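Local structure of dTDP-4-amino-4,6-dideoxyglucose formyltransferase (Shewanella sp. FDAARGOS_354, 6V2T) at residues Met24-Val29 and Tyr92-Ser97; Phe38-Val43 and Phe55-Ser60. The protein probably transfers a formyl group from a folate cofactor to the sugar amino group of dTDP-4-amino-4,6-dideoxyglucose, a reaction linked to O-antigen synthesis. All coordinates share one frame; numbering follows the deposited sequence. Where two conformers were deposited one is given.

Interaction 1. Residues Met24-Val29 and Tyr92-Ser97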
loop_
_atom_site.group_PDB
_atom_site.type_symbol
_atom_site.label_atom_id
_atom_site.label_comp_id
_atom_site.label_asym_id
_atom_site.label_seq_id
_atom_site.Cartn_x
_atom_site.Cartn_y
_atom_site.Cartn_z
ATOM N N MET B 24 -18.029 2.108 -45.119
ATOM C CA MET B 24 -18.581 2.205 -43.742
ATOM C C MET B 24 -17.641 3.040 -42.865
ATOM O O MET B 24 -16.448 2.720 -42.826
ATOM C CB MET B 24 -18.735 0.825 -43.123
ATOM C CG MET B 24 -19.611 0.870 -41.857
ATOM S SD MET B 24 -19.337 -0.631 -41.024
ATOM C CE MET B 24 -20.589 -0.484 -39.743
ATOM N N HIS B 25 -18.190 4.066 -42.215
ATOM C CA HIS B 25 -17.545 4.935 -41.200
ATOM C C HIS B 25 -17.964 4.481 -39.799
ATOM O O HIS B 25 -19.182 4.458 -39.523
ATOM C CB HIS B 25 -17.937 6.389 -41.468
ATOM C CG HIS B 25 -17.762 6.744 -42.908
ATOM N ND1 HIS B 25 -18.826 6.844 -43.782
ATOM C CD2 HIS B 25 -16.645 6.944 -43.642
ATOM C CE1 HIS B 25 -18.374 7.133 -44.987
ATOM N NE2 HIS B 25 -17.038 7.193 -44.927
ATOM N N VAL B 26 -16.993 4.112 -38.967
ATOM C CA VAL B 26 -17.195 3.728 -37.540
ATOM C C VAL B 26 -16.558 4.804 -36.669
ATOM O O VAL B 26 -15.347 5.109 -36.899
ATOM C CB VAL B 26 -16.608 2.341 -37.238
ATOM C CG1 VAL B 26 -16.630 2.035 -35.747
ATOM C CG2 VAL B 26 -17.284 1.250 -38.052
ATOM N N LEU B 27 -17.334 5.388 -35.745
ATOM C CA LEU B 27 -16.832 6.383 -34.773
ATOM C C LEU B 27 -16.527 5.692 -33.435
ATOM O O LEU B 27 -17.437 5.093 -32.799
ATOM C CB LEU B 27 -17.816 7.541 -34.604
ATOM C CG LEU B 27 -17.449 8.518 -33.482
ATOM C CD1 LEU B 27 -16.191 9.300 -33.855
ATOM C CD2 LEU B 27 -18.601 9.465 -33.184
ATOM N N ILE B 28 -15.281 5.807 -32.978
ATOM C CA ILE B 28 -14.871 5.283 -31.654
ATOM C C ILE B 28 -14.723 6.481 -30.722
ATOM O O ILE B 28 -13.918 7.394 -31.017
ATOM C CB ILE B 28 -13.654 4.361 -31.813
ATOM C CG1 ILE B 28 -14.042 3.160 -32.687
ATOM C CG2 ILE B 28 -13.118 3.915 -30.463
ATOM C CD1 ILE B 28 -12.872 2.410 -33.215
ATOM N N VAL B 29 -15.597 6.540 -29.706
ATOM C CA VAL B 29 -15.560 7.583 -28.649
ATOM C C VAL B 29 -15.011 6.930 -27.390
ATOM O O VAL B 29 -15.586 5.933 -26.910
ATOM C CB VAL B 29 -16.922 8.223 -28.361
ATOM C CG1 VAL B 29 -16.776 9.412 -27.422
ATOM C CG2 VAL B 29 -17.632 8.641 -29.628
ATOM N N TYR B 92 -21.891 8.624 -39.643
ATOM C CA TYR B 92 -21.419 7.309 -39.151
ATOM C C TYR B 92 -22.512 6.240 -39.255
ATOM O O TYR B 92 -23.678 6.478 -38.976
ATOM C CB TYR B 92 -20.868 7.456 -37.733
ATOM C CG TYR B 92 -19.601 8.265 -37.688
ATOM C CD1 TYR B 92 -18.387 7.691 -38.017
ATOM C CD2 TYR B 92 -19.624 9.606 -37.336
ATOM C CE1 TYR B 92 -17.213 8.429 -37.981
ATOM C CE2 TYR B 92 -18.456 10.360 -37.292
ATOM C CZ TYR B 92 -17.253 9.768 -37.628
ATOM O OH TYR B 92 -16.100 10.492 -37.597
ATOM N N GLU B 93 -22.100 5.034 -39.602
ATOM C CA GLU B 93 -23.012 3.857 -39.614
ATOM C C GLU B 93 -23.040 3.201 -38.225
ATOM O O GLU B 93 -24.014 2.455 -37.922
ATOM C CB GLU B 93 -22.554 2.867 -40.681
ATOM C CG GLU B 93 -22.936 3.300 -42.080
ATOM C CD GLU B 93 -22.229 4.543 -42.604
ATOM O OE1 GLU B 93 -20.975 4.625 -42.509
ATOM O OE2 GLU B 93 -22.932 5.414 -43.097
ATOM N N LEU B 94 -21.979 3.377 -37.447
ATOM C CA LEU B 94 -21.818 2.724 -36.119
ATOM C C LEU B 94 -21.035 3.632 -35.179
ATOM O O LEU B 94 -20.001 4.142 -35.603
ATOM C CB LEU B 94 -21.083 1.401 -36.307
ATOM C CG LEU B 94 -20.662 0.701 -35.015
ATOM C CD1 LEU B 94 -21.904 0.270 -34.212
ATOM C CD2 LEU B 94 -19.770 -0.501 -35.299
ATOM N N VAL B 95 -21.457 3.730 -33.918
ATOM C CA VAL B 95 -20.662 4.382 -32.844
ATOM C C VAL B 95 -20.338 3.333 -31.786
ATOM O O VAL B 95 -21.279 2.630 -31.361
ATOM C CB VAL B 95 -21.375 5.598 -32.230
ATOM C CG1 VAL B 95 -20.491 6.283 -31.196
ATOM C CG2 VAL B 95 -21.806 6.577 -33.294
ATOM N N VAL B 96 -19.065 3.268 -31.384
ATOM C CA VAL B 96 -18.560 2.405 -30.279
ATOM C C VAL B 96 -18.061 3.301 -29.140
ATOM O O VAL B 96 -17.119 4.092 -29.326
ATOM C CB VAL B 96 -17.490 1.403 -30.741
ATOM C CG1 VAL B 96 -16.983 0.590 -29.568
ATOM C CG2 VAL B 96 -18.004 0.491 -31.843
ATOM N N SER B 97 -18.717 3.182 -27.989
ATOM C CA SER B 97 -18.278 3.795 -26.727
ATOM C C SER B 97 -17.259 2.860 -26.094
ATOM O O SER B 97 -17.628 1.729 -25.746
ATOM C CB SER B 97 -19.431 4.019 -25.797
ATOM O OG SER B 97 -18.927 4.179 -24.496
HETATM O O HOH W 1 -21.320 7.201 -43.873
#

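Interaction 2. Residues Phe38-Val43 and Phe55-Ser60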
loop_
_atom_site.group_PDB
_atom_site.type_symbol
_atom_site.label_atom_id
_atom_site.label_comp_id
_atom_site.label_asym_id
_atom_site.label_seq_id
_atom_site.Cartn_x
_atom_site.Cartn_y
_atom_site.Cartn_z
ATOM N N PHE B 38 -4.950 0.201 -28.016
ATOM C CA PHE B 38 -5.164 -1.241 -28.312
ATOM C C PHE B 38 -6.099 -1.415 -29.520
ATOM O O PHE B 38 -5.810 -2.264 -30.369
ATOM C CB PHE B 38 -5.736 -1.964 -27.099
ATOM C CG PHE B 38 -6.029 -3.404 -27.373
ATOM C CD1 PHE B 38 -7.321 -3.813 -27.664
ATOM C CD2 PHE B 38 -5.006 -4.336 -27.391
ATOM C CE1 PHE B 38 -7.585 -5.144 -27.920
ATOM C CE2 PHE B 38 -5.274 -5.665 -27.663
ATOM C CZ PHE B 38 -6.568 -6.064 -27.918
ATOM N N ILE B 39 -7.166 -0.619 -29.628
ATOM C CA ILE B 39 -8.165 -0.768 -30.727
ATOM C C ILE B 39 -7.505 -0.330 -32.043
ATOM O O ILE B 39 -7.607 -1.067 -33.050
ATOM C CB ILE B 39 -9.454 0.026 -30.434
ATOM C CG1 ILE B 39 -10.290 -0.636 -29.334
ATOM C CG2 ILE B 39 -10.263 0.224 -31.703
ATOM C CD1 ILE B 39 -11.404 0.241 -28.808
ATOM N N GLN B 40 -6.800 0.794 -32.019
ATOM C CA GLN B 40 -6.030 1.289 -33.197
ATOM C C GLN B 40 -5.144 0.175 -33.762
ATOM O O GLN B 40 -5.225 -0.087 -34.975
ATOM C CB GLN B 40 -5.255 2.544 -32.824
ATOM C CG GLN B 40 -6.126 3.777 -32.958
ATOM C CD GLN B 40 -5.484 5.036 -32.444
ATOM O OE1 GLN B 40 -4.493 5.000 -31.715
ATOM N NE2 GLN B 40 -6.092 6.162 -32.785
ATOM N N ASN B 41 -4.346 -0.461 -32.910
ATOM C CA ASN B 41 -3.481 -1.597 -33.300
ATOM C C ASN B 41 -4.364 -2.737 -33.826
ATOM O O ASN B 41 -4.066 -3.258 -34.906
ATOM C CB ASN B 41 -2.574 -2.045 -32.153
ATOM C CG ASN B 41 -1.594 -3.089 -32.629
ATOM O OD1 ASN B 41 -0.791 -2.815 -33.522
ATOM N ND2 ASN B 41 -1.711 -4.291 -32.098
ATOM N N LEU B 42 -5.433 -3.098 -33.118
ATOM C CA LEU B 42 -6.311 -4.247 -33.490
ATOM C C LEU B 42 -6.856 -4.064 -34.908
ATOM O O LEU B 42 -7.031 -5.087 -35.624
ATOM C CB LEU B 42 -7.484 -4.325 -32.512
ATOM C CG LEU B 42 -7.791 -5.697 -31.937
ATOM C CD1 LEU B 42 -9.154 -5.674 -31.251
ATOM C CD2 LEU B 42 -7.727 -6.791 -32.986
ATOM N N VAL B 43 -7.148 -2.816 -35.285
ATOM C CA VAL B 43 -7.719 -2.458 -36.611
ATOM C C VAL B 43 -6.657 -2.760 -37.680
ATOM O O VAL B 43 -6.969 -3.546 -38.605
ATOM C CB VAL B 43 -8.227 -1.005 -36.614
ATOM C CG1 VAL B 43 -8.390 -0.432 -38.009
ATOM C CG2 VAL B 43 -9.546 -0.891 -35.833
ATOM N N PHE B 55 -12.273 3.878 -39.420
ATOM C CA PHE B 55 -12.408 4.200 -37.980
ATOM C C PHE B 55 -11.886 5.606 -37.696
ATOM O O PHE B 55 -10.723 5.897 -38.025
ATOM C CB PHE B 55 -11.627 3.179 -37.176
ATOM C CG PHE B 55 -12.164 1.787 -37.303
ATOM C CD1 PHE B 55 -13.172 1.351 -36.467
ATOM C CD2 PHE B 55 -11.668 0.917 -38.257
ATOM C CE1 PHE B 55 -13.652 0.063 -36.573
ATOM C CE2 PHE B 55 -12.169 -0.372 -38.370
ATOM C CZ PHE B 55 -13.153 -0.795 -37.527
ATOM N N ASP B 56 -12.750 6.456 -37.144
ATOM C CA ASP B 56 -12.414 7.785 -36.573
ATOM C C ASP B 56 -12.435 7.673 -35.049
ATOM O O ASP B 56 -13.237 6.886 -34.538
ATOM C CB ASP B 56 -13.400 8.848 -37.020
ATOM C CG ASP B 56 -13.286 9.150 -38.497
ATOM O OD1 ASP B 56 -12.319 8.696 -39.085
ATOM O OD2 ASP B 56 -14.167 9.823 -39.017
ATOM N N TYR B 57 -11.550 8.387 -34.360
ATOM C CA TYR B 57 -11.402 8.308 -32.887
ATOM C C TYR B 57 -11.622 9.699 -32.304
ATOM O O TYR B 57 -11.076 10.668 -32.845
ATOM C CB TYR B 57 -10.039 7.724 -32.519
ATOM C CG TYR B 57 -9.776 6.355 -33.081
ATOM C CD1 TYR B 57 -9.398 6.184 -34.404
ATOM C CD2 TYR B 57 -9.951 5.221 -32.304
ATOM C CE1 TYR B 57 -9.159 4.923 -34.928
ATOM C CE2 TYR B 57 -9.696 3.956 -32.810
ATOM C CZ TYR B 57 -9.306 3.806 -34.128
ATOM O OH TYR B 57 -9.071 2.548 -34.612
ATOM N N ARG B 58 -12.396 9.791 -31.219
ATOM C CA ARG B 58 -12.655 11.064 -30.506
ATOM C C ARG B 58 -12.709 10.778 -28.999
ATOM O O ARG B 58 -13.055 9.619 -28.605
ATOM C CB ARG B 58 -13.953 11.700 -31.015
ATOM C CG ARG B 58 -14.003 11.933 -32.520
ATOM C CD ARG B 58 -13.143 13.094 -32.992
ATOM N NE ARG B 58 -13.364 13.401 -34.397
ATOM C CZ ARG B 58 -12.681 12.866 -35.394
ATOM N NH1 ARG B 58 -12.957 13.198 -36.643
ATOM N NH2 ARG B 58 -11.715 12.008 -35.140
ATOM N N TYR B 59 -12.364 11.770 -28.180
ATOM C CA TYR B 59 -12.490 11.673 -26.704
ATOM C C TYR B 59 -13.611 12.620 -26.289
ATOM O O TYR B 59 -14.089 13.393 -27.137
ATOM C CB TYR B 59 -11.155 11.941 -26.008
ATOM C CG TYR B 59 -10.676 13.357 -26.164
ATOM C CD1 TYR B 59 -11.224 14.372 -25.403
ATOM C CD2 TYR B 59 -9.689 13.688 -27.079
ATOM C CE1 TYR B 59 -10.808 15.685 -25.538
ATOM C CE2 TYR B 59 -9.245 14.994 -27.211
ATOM C CZ TYR B 59 -9.813 15.998 -26.444
ATOM O OH TYR B 59 -9.411 17.297 -26.568
ATOM N N SER B 60 -14.062 12.501 -25.036
ATOM C CA SER B 60 -15.251 13.220 -24.518
ATOM C C SER B 60 -14.835 14.652 -24.178
ATOM O O SER B 60 -13.721 14.835 -23.667
ATOM C CB SER B 60 -15.862 12.552 -23.305
ATOM O OG SER B 60 -16.483 11.319 -23.630
#

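Interaction 1. Residues Met24-Val29 and Tyr92-Ser97
Glu93 reaches back along Met24 to grip the start of the neighbouring strand. Its CB lies 3.7 Å from Met24 CG, the two side chains running alongside, head to tail. CG stays over the same methylene, and there the chain bends (chi2 68°), turning the carboxylate toward His25. OE1 accepts the backbone N-H of His25 at 2.9 Å in an almost straight bond (169°), met nearly along the C-O axis. The same oxygen takes a weak bond from ND1 of His25, whose ring runs alongside with its plane 53° from the carboxylate; a water modelled unusually close to both Glu93 OE2 and His25 ND1 may link them. Beyond this end, Leu94-Ser97 pairs in parallel with Val26-Val29 at the centre of the Rossmann-like sheet. Leu27 N meets Leu94 O at 2.9 Å, and Leu27 O takes Val96 N at 2.8 Å. Val29 N then bonds to Val96 O. Tyr92, just after helix 82-91, lays one ring face on Leu27, whose CB sits over the ring centre, 3.5 Å from the centroid; its hydroxyl turns to Asp56. On the other sheet face, Val26 CG1 packs 4.1 Å from Leu94 CD2.

Interaction 2. Residues Phe38-Val43 and Phe55-Ser60
Gln40 and Val43 of helix 33-45 press on the faces of two aromatic rings, Tyr57 and Phe55, that stand up from strand 53-60. The helix is the connection of a beta-alpha-beta unit, strand 24-30, helix 33-45, strand 53-60, in the Rossmann-like formyltransferase domain, and its segment runs almost antiparallel to the strand segment (172°). With the two axes 10.7 Å apart, the gap is bridged mainly by side chains, and no hydrogen bond crosses it. Gln40 and Tyr57 lie alongside each other and point opposite ways. Placed beside the backbone N by its first torsion (chi1 -85°), Gln40 CG comes over the hydroxyl end of the ring, 3.7 Å from the centroid, in a CH-pi contact. The chain then extends along the ring until NE2 stands 3.6 Å above the plane, over its centre, with the amide steeply tilted against the ring rather than stacked on it. Val43 crosses Phe55 at a slant: CG2 rests on the ring face, offset toward the rim, and CG1 touches CD2 of Phe55 at 3.6 Å. That same Val43 CG2 lies 3.7 Å from the Tyr57 hydroxyl oxygen, so one methyl serves both aromatic residues. Ile39 meets Tyr57 differently, at the ring edge and in its plane, with CG2 3.9 Å from CE2.

Overall arrangement
Interactions 1 and 2, with centres about 10 Å apart, both reach the sheet in which strand 24-30 lies between strands 94-98 and 53-60. Ile28 N probably bonds to Asp56 O at 2.8 Å, joining the two strands directly. On the sheet face covered by helix 33-45, Ile28 CD1 packs against both aromatic residues of interaction 2, 3.4 Å from Phe55 CD1 and 3.6 Å from Tyr57 CE2. On the other face, a hydrogen bond between Tyr92 OH and Asp56 OD2 is the second polar tie. The end of 92-97 leads to the active-site region: the Ser97 side chain is about 4 Å from bound folic acid, whereas the side chain of Ile39 in interaction 2 is about 11 Å from the bound nucleotide sugar.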